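Local coordinates for chitin biosynthesis protein CHS5 (Saccharomyces cerevisiae, PDB 4IN3), which serves as a component of the exomer cargo-adaptor complex, which mediates export from the trans-Golgi network of specific cargo proteins, among them chitin synthase CHS3, at residues A[13-18]-A[48-53]; A[20-25]-A[32-37]; A[9-14]-A[25-30]. All coordinates share one frame; numbering follows the deposited sequence.

Interaction 1 (A[13-18]-A[48-53])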
ATOM      1  N   LEU A  13     -32.987  -2.453   1.071  1.00 73.36           N
ATOM      2  CA  LEU A  13     -31.643  -2.672   0.552  1.00 74.54           C
ATOM      3  C   LEU A  13     -31.614  -3.873  -0.388  1.00 78.26           C
ATOM      4  O   LEU A  13     -32.419  -4.802  -0.260  1.00 75.99           O
ATOM      5  CB  LEU A  13     -30.631  -2.849   1.690  1.00 72.76           C
ATOM      6  CG  LEU A  13     -30.447  -1.663   2.642  1.00 69.41           C
ATOM      7  CD1 LEU A  13     -31.330  -1.805   3.876  1.00 65.14           C
ATOM      8  CD2 LEU A  13     -28.981  -1.499   3.038  1.00 71.67           C
ATOM      9  N   THR A  14     -30.691  -3.840  -1.342  1.00 74.50           N
ATOM     10  CA  THR A  14     -30.540  -4.928  -2.296  1.00 77.62           C
ATOM     11  C   THR A  14     -29.276  -5.722  -1.986  1.00 83.60           C
ATOM     12  O   THR A  14     -28.195  -5.149  -1.826  1.00 87.12           O
ATOM     13  CB  THR A  14     -30.474  -4.403  -3.744  1.00 69.62           C
ATOM     14  OG1 THR A  14     -31.601  -3.555  -4.001  1.00 85.00           O
ATOM     15  CG2 THR A  14     -30.478  -5.564  -4.729  1.00 61.23           C
ATOM     16  N   VAL A  15     -29.418  -7.042  -1.904  1.00 70.88           N
ATOM     17  CA  VAL A  15     -28.292  -7.916  -1.579  1.00 75.58           C
ATOM     18  C   VAL A  15     -27.396  -8.147  -2.806  1.00 84.34           C
ATOM     19  O   VAL A  15     -27.809  -8.779  -3.779  1.00 83.20           O
ATOM     20  CB  VAL A  15     -28.775  -9.266  -1.010  1.00 80.95           C
ATOM     21  CG1 VAL A  15     -27.592 -10.115  -0.590  1.00 75.36           C
ATOM     22  CG2 VAL A  15     -29.717  -9.032   0.170  1.00 85.13           C
ATOM     23  N   GLY A  16     -26.170  -7.631  -2.741  1.00 97.56           N
ATOM     24  CA  GLY A  16     -25.233  -7.650  -3.857  1.00101.72           C
ATOM     25  C   GLY A  16     -24.205  -8.769  -3.787  1.00107.32           C
ATOM     26  O   GLY A  16     -24.527  -9.870  -3.332  1.00114.24           O
ATOM     27  N   LYS A  17     -22.979  -8.490  -4.246  1.00105.30           N
ATOM     28  CA  LYS A  17     -21.871  -9.451  -4.170  1.00109.02           C
ATOM     29  C   LYS A  17     -21.744  -9.990  -2.745  1.00115.34           C
ATOM     30  O   LYS A  17     -21.794  -9.231  -1.771  1.00116.24           O
ATOM     31  CB  LYS A  17     -20.551  -8.800  -4.604  1.00104.62           C
ATOM     32  CG  LYS A  17     -19.547  -9.766  -5.232  1.00115.34           C
ATOM     33  CD  LYS A  17     -18.318  -9.035  -5.769  1.00119.62           C
ATOM     34  CE  LYS A  17     -17.097  -9.280  -4.895  1.00121.32           C
ATOM     35  NZ  LYS A  17     -15.889  -8.577  -5.412  1.00114.77           N
ATOM     36  N   LEU A  18     -21.587 -11.301  -2.617  1.00112.42           N
ATOM     37  CA  LEU A  18     -21.709 -11.925  -1.305  1.00109.78           C
ATOM     38  C   LEU A  18     -20.532 -12.839  -0.944  1.00129.33           C
ATOM     39  O   LEU A  18     -19.928 -13.467  -1.813  1.00139.71           O
ATOM     40  CB  LEU A  18     -23.046 -12.673  -1.229  1.00 96.25           C
ATOM     41  CG  LEU A  18     -23.363 -13.625  -0.076  1.00 87.72           C
ATOM     42  CD1 LEU A  18     -24.791 -13.443   0.429  1.00 75.07           C
ATOM     43  CD2 LEU A  18     -23.150 -15.061  -0.524  1.00 93.65           C
ATOM     44  N   SER A  48     -31.297 -10.189  -3.966  1.00 93.86           N
ATOM     45  CA  SER A  48     -32.534 -10.202  -3.198  1.00 94.65           C
ATOM     46  C   SER A  48     -32.736  -8.890  -2.453  1.00 92.33           C
ATOM     47  O   SER A  48     -31.800  -8.107  -2.292  1.00 93.31           O
ATOM     48  CB  SER A  48     -32.534 -11.381  -2.221  1.00100.76           C
ATOM     49  OG  SER A  48     -32.538 -12.620  -2.917  1.00113.12           O
ATOM     50  N   ILE A  49     -33.962  -8.665  -1.993  1.00 84.11           N
ATOM     51  CA  ILE A  49     -34.335  -7.394  -1.388  1.00 73.12           C
ATOM     52  C   ILE A  49     -34.782  -7.563   0.062  1.00 76.70           C
ATOM     53  O   ILE A  49     -35.640  -8.391   0.369  1.00 80.44           O
ATOM     54  CB  ILE A  49     -35.443  -6.715  -2.211  1.00 60.08           C
ATOM     55  CG1 ILE A  49     -34.946  -6.446  -3.636  1.00 59.05           C
ATOM     56  CG2 ILE A  49     -35.893  -5.425  -1.548  1.00 61.77           C
ATOM     57  CD1 ILE A  49     -36.045  -6.082  -4.622  1.00 64.99           C
ATOM     58  N   ILE A  50     -34.193  -6.768   0.951  1.00 72.49           N
ATOM     59  CA  ILE A  50     -34.478  -6.865   2.376  1.00 69.09           C
ATOM     60  C   ILE A  50     -34.909  -5.532   2.977  1.00 69.99           C
ATOM     61  O   ILE A  50     -34.465  -4.470   2.537  1.00 65.47           O
ATOM     62  CB  ILE A  50     -33.259  -7.381   3.158  1.00 73.40           C
ATOM     63  CG1 ILE A  50     -32.011  -6.563   2.814  1.00 82.71           C
ATOM     64  CG2 ILE A  50     -33.019  -8.847   2.861  1.00 58.33           C
ATOM     65  CD1 ILE A  50     -30.732  -7.085   3.443  1.00 85.92           C
ATOM     66  N   LYS A  51     -35.774  -5.593   3.986  1.00 75.81           N
ATOM     67  CA  LYS A  51     -36.201  -4.394   4.701  1.00 71.83           C
ATOM     68  C   LYS A  51     -35.527  -4.307   6.065  1.00 72.50           C
ATOM     69  O   LYS A  51     -35.574  -5.250   6.860  1.00 69.43           O
ATOM     70  CB  LYS A  51     -37.723  -4.357   4.873  1.00 75.43           C
ATOM     71  CG  LYS A  51     -38.207  -3.244   5.806  1.00 92.53           C
ATOM     72  CD  LYS A  51     -39.718  -3.293   6.016  1.00 98.71           C
ATOM     73  CE  LYS A  51     -40.445  -2.301   5.114  1.00 99.91           C
ATOM     74  NZ  LYS A  51     -41.928  -2.436   5.226  1.00100.80           N
ATOM     75  N   MET A  52     -34.895  -3.171   6.328  1.00 66.97           N
ATOM     76  CA  MET A  52     -34.258  -2.936   7.611  1.00 53.68           C
ATOM     77  C   MET A  52     -35.040  -1.877   8.383  1.00 59.83           C
ATOM     78  O   MET A  52     -35.158  -0.727   7.947  1.00 66.43           O
ATOM     79  CB  MET A  52     -32.806  -2.500   7.421  1.00 49.32           C
ATOM     80  CG  MET A  52     -31.993  -2.501   8.703  1.00 50.65           C
ATOM     81  SD  MET A  52     -30.230  -2.299   8.378  1.00101.90           S
ATOM     82  CE  MET A  52     -29.959  -3.596   7.166  1.00 48.81           C
ATOM     83  N   GLN A  53     -35.588  -2.287   9.522  1.00 70.39           N
ATOM     84  CA  GLN A  53     -36.375  -1.407  10.371  1.00 77.99           C
ATOM     85  C   GLN A  53     -35.546  -1.048  11.595  1.00 80.06           C
ATOM     86  O   GLN A  53     -35.464  -1.818  12.553  1.00 81.67           O
ATOM     87  CB  GLN A  53     -37.677  -2.096  10.785  1.00 94.93           C
ATOM     88  CG  GLN A  53     -38.629  -2.331   9.624  1.00120.74           C
ATOM     89  CD  GLN A  53     -39.885  -3.078  10.030  1.00139.31           C
ATOM     90  OE1 GLN A  53     -39.890  -3.820  11.016  1.00146.48           O
ATOM     91  NE2 GLN A  53     -40.957  -2.892   9.269  1.00143.63           N
TER

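Interaction 2 (A[20-25]-A[32-37])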
ATOM      1  N   ALA A  20     -18.894 -15.481   2.564  1.00132.91           N
ATOM      2  CA  ALA A  20     -19.310 -16.223   3.747  1.00131.16           C
ATOM      3  C   ALA A  20     -19.317 -15.227   4.898  1.00121.96           C
ATOM      4  O   ALA A  20     -20.105 -15.329   5.836  1.00107.91           O
ATOM      5  CB  ALA A  20     -18.353 -17.353   4.041  1.00132.20           C
ATOM      6  N   SER A  21     -18.422 -14.249   4.792  1.00123.76           N
ATOM      7  CA  SER A  21     -18.250 -13.199   5.790  1.00118.79           C
ATOM      8  C   SER A  21     -19.215 -12.033   5.594  1.00112.75           C
ATOM      9  O   SER A  21     -19.975 -11.680   6.500  1.00 98.45           O
ATOM     10  CB  SER A  21     -16.806 -12.675   5.754  1.00120.07           C
ATOM     11  OG  SER A  21     -16.614 -11.622   6.680  1.00124.96           O
ATOM     12  N   LEU A  22     -19.188 -11.440   4.406  1.00120.74           N
ATOM     13  CA  LEU A  22     -19.916 -10.199   4.186  1.00113.98           C
ATOM     14  C   LEU A  22     -20.831 -10.208   2.971  1.00113.75           C
ATOM     15  O   LEU A  22     -20.520 -10.798   1.935  1.00122.26           O
ATOM     16  CB  LEU A  22     -18.939  -9.036   4.033  1.00104.08           C
ATOM     17  CG  LEU A  22     -17.901  -8.767   5.115  1.00107.27           C
ATOM     18  CD1 LEU A  22     -16.879  -7.774   4.599  1.00111.76           C
ATOM     19  CD2 LEU A  22     -18.544  -8.247   6.398  1.00109.58           C
ATOM     20  N   ALA A  23     -21.965  -9.533   3.119  1.00106.95           N
ATOM     21  CA  ALA A  23     -22.788  -9.149   1.990  1.00102.03           C
ATOM     22  C   ALA A  23     -22.555  -7.656   1.807  1.00 93.75           C
ATOM     23  O   ALA A  23     -22.306  -6.928   2.775  1.00 88.41           O
ATOM     24  CB  ALA A  23     -24.242  -9.428   2.255  1.00 98.57           C
ATOM     25  N   LEU A  24     -22.616  -7.201   0.565  1.00 93.59           N
ATOM     26  CA  LEU A  24     -22.566  -5.778   0.285  1.00 88.41           C
ATOM     27  C   LEU A  24     -23.984  -5.378  -0.114  1.00 79.60           C
ATOM     28  O   LEU A  24     -24.595  -5.988  -1.002  1.00 73.91           O
ATOM     29  CB  LEU A  24     -21.574  -5.473  -0.836  1.00 85.77           C
ATOM     30  CG  LEU A  24     -20.103  -5.821  -0.589  1.00 86.60           C
ATOM     31  CD1 LEU A  24     -19.251  -5.388  -1.781  1.00 85.59           C
ATOM     32  CD2 LEU A  24     -19.578  -5.192   0.695  1.00 86.76           C
ATOM     33  N   LEU A  25     -24.529  -4.377   0.563  1.00 77.08           N
ATOM     34  CA  LEU A  25     -25.914  -3.996   0.328  1.00 68.84           C
ATOM     35  C   LEU A  25     -25.962  -2.606  -0.295  1.00 69.22           C
ATOM     36  O   LEU A  25     -25.153  -1.741   0.041  1.00 61.02           O
ATOM     37  CB  LEU A  25     -26.702  -4.030   1.639  1.00 70.36           C
ATOM     38  CG  LEU A  25     -26.519  -5.274   2.516  1.00 67.90           C
ATOM     39  CD1 LEU A  25     -27.183  -5.079   3.873  1.00 64.20           C
ATOM     40  CD2 LEU A  25     -27.062  -6.524   1.836  1.00 68.92           C
ATOM     41  N   VAL A  32     -23.388   2.193   0.069  1.00 70.43           N
ATOM     42  CA  VAL A  32     -22.948   0.804  -0.028  1.00 72.01           C
ATOM     43  C   VAL A  32     -22.502   0.327   1.350  1.00 71.57           C
ATOM     44  O   VAL A  32     -21.628   0.931   1.977  1.00 73.14           O
ATOM     45  CB  VAL A  32     -21.835   0.613  -1.083  1.00 71.91           C
ATOM     46  CG1 VAL A  32     -21.288  -0.808  -1.029  1.00 77.04           C
ATOM     47  CG2 VAL A  32     -22.380   0.924  -2.469  1.00 70.65           C
ATOM     48  N   ILE A  33     -23.103  -0.758   1.823  1.00 72.61           N
ATOM     49  CA  ILE A  33     -22.910  -1.182   3.206  1.00 73.03           C
ATOM     50  C   ILE A  33     -22.308  -2.577   3.331  1.00 75.12           C
ATOM     51  O   ILE A  33     -22.795  -3.527   2.716  1.00 72.18           O
ATOM     52  CB  ILE A  33     -24.245  -1.136   3.987  1.00 76.64           C
ATOM     53  CG1 ILE A  33     -24.718   0.309   4.154  1.00 90.92           C
ATOM     54  CG2 ILE A  33     -24.113  -1.802   5.351  1.00 71.61           C
ATOM     55  CD1 ILE A  33     -26.056   0.436   4.855  1.00 93.38           C
ATOM     56  N   GLU A  34     -21.241  -2.691   4.118  1.00 78.05           N
ATOM     57  CA  GLU A  34     -20.678  -3.991   4.457  1.00 78.36           C
ATOM     58  C   GLU A  34     -21.464  -4.571   5.628  1.00 67.54           C
ATOM     59  O   GLU A  34     -21.548  -3.961   6.695  1.00 64.88           O
ATOM     60  CB  GLU A  34     -19.193  -3.872   4.807  1.00 93.20           C
ATOM     61  CG  GLU A  34     -18.333  -3.361   3.667  1.00112.12           C
ATOM     62  CD  GLU A  34     -16.943  -3.971   3.661  1.00128.81           C
ATOM     63  OE1 GLU A  34     -16.103  -3.557   4.488  1.00130.65           O
ATOM     64  OE2 GLU A  34     -16.699  -4.876   2.834  1.00136.28           O
ATOM     65  N   PHE A  35     -22.042  -5.750   5.432  1.00 64.61           N
ATOM     66  CA  PHE A  35     -22.939  -6.309   6.437  1.00 67.06           C
ATOM     67  C   PHE A  35     -22.662  -7.788   6.699  1.00 76.38           C
ATOM     68  O   PHE A  35     -22.409  -8.542   5.766  1.00 72.13           O
ATOM     69  CB  PHE A  35     -24.386  -6.113   5.987  1.00 69.92           C
ATOM     70  CG  PHE A  35     -25.390  -6.216   7.097  1.00 68.65           C
ATOM     71  CD1 PHE A  35     -25.546  -5.181   8.002  1.00 74.32           C
ATOM     72  CD2 PHE A  35     -26.194  -7.338   7.225  1.00 57.99           C
ATOM     73  CE1 PHE A  35     -26.472  -5.268   9.022  1.00 72.80           C
ATOM     74  CE2 PHE A  35     -27.127  -7.431   8.244  1.00 59.05           C
ATOM     75  CZ  PHE A  35     -27.266  -6.393   9.145  1.00 65.33           C
ATOM     76  N   PRO A  36     -22.699  -8.204   7.978  1.00 84.68           N
ATOM     77  CA  PRO A  36     -22.488  -9.618   8.320  1.00 79.02           C
ATOM     78  C   PRO A  36     -23.540 -10.526   7.678  1.00 81.09           C
ATOM     79  O   PRO A  36     -24.737 -10.331   7.895  1.00 85.13           O
ATOM     80  CB  PRO A  36     -22.641  -9.636   9.843  1.00 72.72           C
ATOM     81  CG  PRO A  36     -22.296  -8.248  10.267  1.00 81.95           C
ATOM     82  CD  PRO A  36     -22.820  -7.357   9.177  1.00 84.93           C
ATOM     83  N   THR A  37     -23.090 -11.508   6.900  1.00 76.76           N
ATOM     84  CA  THR A  37     -23.993 -12.406   6.185  1.00 73.96           C
ATOM     85  C   THR A  37     -24.790 -13.282   7.152  1.00 77.85           C
ATOM     86  O   THR A  37     -25.892 -13.735   6.832  1.00 76.05           O
ATOM     87  CB  THR A  37     -23.221 -13.318   5.207  1.00 76.67           C
ATOM     88  OG1 THR A  37     -22.127 -12.595   4.626  1.00 82.96           O
ATOM     89  CG2 THR A  37     -24.141 -13.828   4.104  1.00 74.00           C
TER

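Interaction 3 (A[9-14]-A[25-30])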
ATOM      1  N   VAL A   9     -36.755   4.132  11.509  1.00 79.42           N
ATOM      2  CA  VAL A   9     -36.243   4.345  10.158  1.00 69.69           C
ATOM      3  C   VAL A   9     -36.372   3.085   9.302  1.00 72.51           C
ATOM      4  O   VAL A   9     -35.731   2.071   9.577  1.00 71.34           O
ATOM      5  CB  VAL A   9     -34.767   4.792  10.180  1.00 62.01           C
ATOM      6  CG1 VAL A   9     -34.220   4.897   8.763  1.00 55.69           C
ATOM      7  CG2 VAL A   9     -34.622   6.117  10.916  1.00 52.34           C
ATOM      8  N   ASP A  10     -37.200   3.156   8.263  1.00 84.23           N
ATOM      9  CA  ASP A  10     -37.412   2.015   7.375  1.00 87.12           C
ATOM     10  C   ASP A  10     -36.613   2.152   6.083  1.00 81.29           C
ATOM     11  O   ASP A  10     -36.762   3.128   5.347  1.00 83.88           O
ATOM     12  CB  ASP A  10     -38.898   1.845   7.050  1.00 95.38           C
ATOM     13  CG  ASP A  10     -39.729   1.500   8.271  1.00 97.31           C
ATOM     14  OD1 ASP A  10     -39.734   0.317   8.672  1.00 89.77           O
ATOM     15  OD2 ASP A  10     -40.386   2.408   8.825  1.00105.42           O
ATOM     16  N   VAL A  11     -35.761   1.168   5.810  1.00 77.13           N
ATOM     17  CA  VAL A  11     -34.954   1.186   4.594  1.00 83.23           C
ATOM     18  C   VAL A  11     -35.145  -0.084   3.773  1.00 88.76           C
ATOM     19  O   VAL A  11     -35.403  -1.155   4.318  1.00 85.20           O
ATOM     20  CB  VAL A  11     -33.452   1.324   4.903  1.00 90.91           C
ATOM     21  CG1 VAL A  11     -32.631   1.215   3.621  1.00104.11           C
ATOM     22  CG2 VAL A  11     -33.162   2.639   5.608  1.00 87.27           C
ATOM     23  N   LEU A  12     -35.024   0.043   2.455  1.00 85.47           N
ATOM     24  CA  LEU A  12     -34.956  -1.122   1.582  1.00 71.95           C
ATOM     25  C   LEU A  12     -33.531  -1.243   1.049  1.00 74.42           C
ATOM     26  O   LEU A  12     -32.923  -0.250   0.644  1.00 84.27           O
ATOM     27  CB  LEU A  12     -35.948  -1.013   0.421  1.00 65.39           C
ATOM     28  CG  LEU A  12     -37.228  -1.843   0.543  1.00 77.85           C
ATOM     29  CD1 LEU A  12     -38.165  -1.274   1.601  1.00 92.59           C
ATOM     30  CD2 LEU A  12     -37.924  -1.949  -0.807  1.00 75.58           C
ATOM     31  N   LEU A  13     -32.987  -2.453   1.071  1.00 73.36           N
ATOM     32  CA  LEU A  13     -31.643  -2.672   0.552  1.00 74.54           C
ATOM     33  C   LEU A  13     -31.614  -3.873  -0.388  1.00 78.26           C
ATOM     34  O   LEU A  13     -32.419  -4.802  -0.260  1.00 75.99           O
ATOM     35  CB  LEU A  13     -30.631  -2.849   1.690  1.00 72.76           C
ATOM     36  CG  LEU A  13     -30.447  -1.663   2.642  1.00 69.41           C
ATOM     37  CD1 LEU A  13     -31.330  -1.805   3.876  1.00 65.14           C
ATOM     38  CD2 LEU A  13     -28.981  -1.499   3.038  1.00 71.67           C
ATOM     39  N   THR A  14     -30.691  -3.840  -1.342  1.00 74.50           N
ATOM     40  CA  THR A  14     -30.540  -4.928  -2.296  1.00 77.62           C
ATOM     41  C   THR A  14     -29.276  -5.722  -1.986  1.00 83.60           C
ATOM     42  O   THR A  14     -28.195  -5.149  -1.826  1.00 87.12           O
ATOM     43  CB  THR A  14     -30.474  -4.403  -3.744  1.00 69.62           C
ATOM     44  OG1 THR A  14     -31.601  -3.555  -4.001  1.00 85.00           O
ATOM     45  CG2 THR A  14     -30.478  -5.564  -4.729  1.00 61.23           C
ATOM     46  N   LEU A  25     -24.529  -4.377   0.563  1.00 77.08           N
ATOM     47  CA  LEU A  25     -25.914  -3.996   0.328  1.00 68.84           C
ATOM     48  C   LEU A  25     -25.962  -2.606  -0.295  1.00 69.22           C
ATOM     49  O   LEU A  25     -25.153  -1.741   0.041  1.00 61.02           O
ATOM     50  CB  LEU A  25     -26.702  -4.030   1.639  1.00 70.36           C
ATOM     51  CG  LEU A  25     -26.519  -5.274   2.516  1.00 67.90           C
ATOM     52  CD1 LEU A  25     -27.183  -5.079   3.873  1.00 64.20           C
ATOM     53  CD2 LEU A  25     -27.062  -6.524   1.836  1.00 68.92           C
ATOM     54  N   THR A  26     -26.898  -2.395  -1.213  1.00 77.62           N
ATOM     55  CA  THR A  26     -27.020  -1.104  -1.880  1.00 78.51           C
ATOM     56  C   THR A  26     -28.407  -0.500  -1.702  1.00 82.00           C
ATOM     57  O   THR A  26     -29.419  -1.191  -1.832  1.00 88.56           O
ATOM     58  CB  THR A  26     -26.706  -1.196  -3.387  1.00 73.37           C
ATOM     59  OG1 THR A  26     -27.683  -2.018  -4.037  1.00 86.26           O
ATOM     60  CG2 THR A  26     -25.315  -1.778  -3.618  1.00 58.59           C
ATOM     61  N   THR A  27     -28.444   0.793  -1.396  1.00 77.25           N
ATOM     62  CA  THR A  27     -29.701   1.525  -1.323  1.00 66.70           C
ATOM     63  C   THR A  27     -29.925   2.308  -2.617  1.00 72.19           C
ATOM     64  O   THR A  27     -29.067   2.314  -3.501  1.00 67.63           O
ATOM     65  CB  THR A  27     -29.725   2.480  -0.122  1.00 64.97           C
ATOM     66  OG1 THR A  27     -28.503   3.228  -0.087  1.00 70.92           O
ATOM     67  CG2 THR A  27     -29.866   1.699   1.171  1.00 65.77           C
ATOM     68  N   GLN A  28     -31.075   2.966  -2.724  1.00 82.08           N
ATOM     69  CA  GLN A  28     -31.390   3.743  -3.919  1.00 77.58           C
ATOM     70  C   GLN A  28     -30.767   5.135  -3.866  1.00 72.14           C
ATOM     71  O   GLN A  28     -30.679   5.823  -4.882  1.00 73.78           O
ATOM     72  CB  GLN A  28     -32.904   3.820  -4.141  1.00 85.56           C
ATOM     73  CG  GLN A  28     -33.484   2.588  -4.829  1.00104.22           C
ATOM     74  CD  GLN A  28     -34.675   2.011  -4.095  1.00125.55           C
ATOM     75  OE1 GLN A  28     -34.969   2.398  -2.963  1.00130.55           O
ATOM     76  NE2 GLN A  28     -35.371   1.078  -4.736  1.00131.26           N
ATOM     77  N   ASP A  29     -30.322   5.532  -2.677  1.00 74.25           N
ATOM     78  CA  ASP A  29     -29.621   6.801  -2.491  1.00 81.74           C
ATOM     79  C   ASP A  29     -28.107   6.610  -2.614  1.00 82.48           C
ATOM     80  O   ASP A  29     -27.326   7.512  -2.333  1.00 98.10           O
ATOM     81  CB  ASP A  29     -30.014   7.481  -1.174  1.00 97.69           C
ATOM     82  CG  ASP A  29     -30.137   6.507  -0.024  1.00123.65           C
ATOM     83  OD1 ASP A  29     -29.219   5.681   0.162  1.00135.52           O
ATOM     84  OD2 ASP A  29     -31.157   6.574   0.696  1.00132.29           O
ATOM     85  N   HIS A  30     -27.721   5.406  -3.025  1.00 65.69           N
ATOM     86  CA  HIS A  30     -26.332   5.040  -3.314  1.00 68.14           C
ATOM     87  C   HIS A  30     -25.383   4.970  -2.117  1.00 73.47           C
ATOM     88  O   HIS A  30     -24.215   5.370  -2.205  1.00 43.41           O
ATOM     89  CB  HIS A  30     -25.750   5.930  -4.414  1.00 77.26           C
ATOM     90  CG  HIS A  30     -26.610   6.010  -5.639  1.00 92.08           C
ATOM     91  ND1 HIS A  30     -26.902   4.910  -6.416  1.00 97.34           N
ATOM     92  CD2 HIS A  30     -27.248   7.056  -6.214  1.00 91.21           C
ATOM     93  CE1 HIS A  30     -27.680   5.276  -7.420  1.00 99.85           C
ATOM     94  NE2 HIS A  30     -27.904   6.573  -7.321  1.00 98.35           N
TER
HETATM   95  O   HOH W   1     -33.018   2.211  -0.673  1.00 48.42           O

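Interaction 1 (A[13-18]-A[48-53])
L13 and I50 face each other through the N-H and C=O of their flat peptide groups, with no aromatic ring in the contact. They form an antiparallel hydrogen-bonded pair: L13 N donates to I50 O at 2.9 Å and I50 N to L13 O at the same length. V15 N adds a third bond, to S48 O. Between these rungs T14 and I49 make a non-hydrogen-bonded pair, where I49 CA lies 3.4 Å from L13 O in a CA-H...O contact.

One face of the sheet carries L13, V15, I50 and M52. CD1 of L13 lies 3.9 Å from M52 CB, and the bend at chi3 (-52°) brings M52 CE back to 4.0 Å from the same methyl. I50 has CG1 tucked between its backbone N and carbonyl carbon (chi1 51°), so its chain runs past L13 CB and brings CD1 within 3.9 Å of V15 CG2, the two side chains crossing at about a right angle. T14 and I49 point to the other face.

Strand 49-57 pairs along its far edge with a strand of the second subunit, and I49 N bonds to E61 of that subunit. The chemistry implies a buried seam in which backbone polarity is spent on strand pairing and the dimer sheet is continuous, while apolar branches fill one face.

Interaction 2 (A[20-25]-A[32-37])
L25 lies opposite I33 in an antiparallel hydrogen-bonded pair, and its side chain leans along the neighbouring strand toward F35. Its CB faces I33 CB at 4.5 Å; CG comes next to F35 CB; and CD1, at the tip, ends 3.7 Å from F35 CB and almost as near the ring carbon F35 CG. The approach to the ring is oblique. L25 shares its face with A23, I33 and F35; with CG turned anti to the carbonyl carbon (chi1 -47°), the branch carrying CD1 comes to F35. The phenylalanine is hemmed in by its own neighbour as well, since P36 CD sits over the rim of one ring face.

The opposite face of the hairpin has a different character. E34 bends at chi2 and lays its stem beside L24, CG meeting L24 CD2 at 3.7 Å, so that the carboxylate oxygen OE2 ends among methyl groups, 3.4 Å from L22 CD1 and 3.6 Å from L24 CD2.

Four backbone bonds join A23 to F35 and L25 to I33 in both directions. A fifth, from T37 N to S21 O at 3.1 Å, closes the open end of the hairpin, its donor standing 38° out of the carbonyl plane.

F35 packs on L40 of its own chain and on M52 of the second subunit, and E34 meets its counterpart E34 there. The hairpin thus has one greasy face that joins the core and the dimer interface, and another where an exposed carboxylate rests on leucines.

Interaction 3 (A[9-14]-A[25-30])
T14 and T26 form one antiparallel hydrogen-bonded pair, T14 N giving to T26 O at 3.0 Å and T26 N to T14 O at 3.1 Å. Beyond it the chain at 27-30 peels away from strand 9-18, and a water takes over the bridging: it donates to L12 O and to Q28 OE1 and accepts from Q28 N.

The methyl of T27 fills the angle where the strands part, with CG2 3.7 Å from both V11 CG1 and L13 CG. Its OG1, set between backbone N and carbonyl carbon (chi1 48°), turns the other way, donating to D29 OD1 at 2.6 Å and accepting from H31 N. An alanine here would lose both branches, which would probably leave a gap beside V11 and L13 and D29 without its hydroxyl partner. Further along, L13 CD2 touches L25 CB, the two side chains crossing at about a right angle.

T26 OG1 instead faces outward to N378 of BCH1, and H30 NE2 reaches Y394 of that chain. This is an antiparallel beta hairpin within a four-stranded sheet, its strand end flaring into a loop that receives the partner protein.

How the interactions relate
The three contacts are successive seams of one antiparallel sheet in the N-terminal part of CHS5, with strand order 32-36, 22-26, 9-18, 49-57. Interactions 1 and 3 share L13 and T14 on strand 9-18, their centres about 7 Å apart; interactions 2 and 3 share L25, with centres about 13 Å apart. Between interactions 1 and 2, whose centres are about 9 Å apart, G16 N probably bonds to L24 O at 2.9 Å. L13 ties the apolar side together, since its CD2 also reaches I33 CD1 at 3.9 Å. All three contacts touch both the second subunit and BCH1, so the same small sheet helps form the dimer and receive its partner.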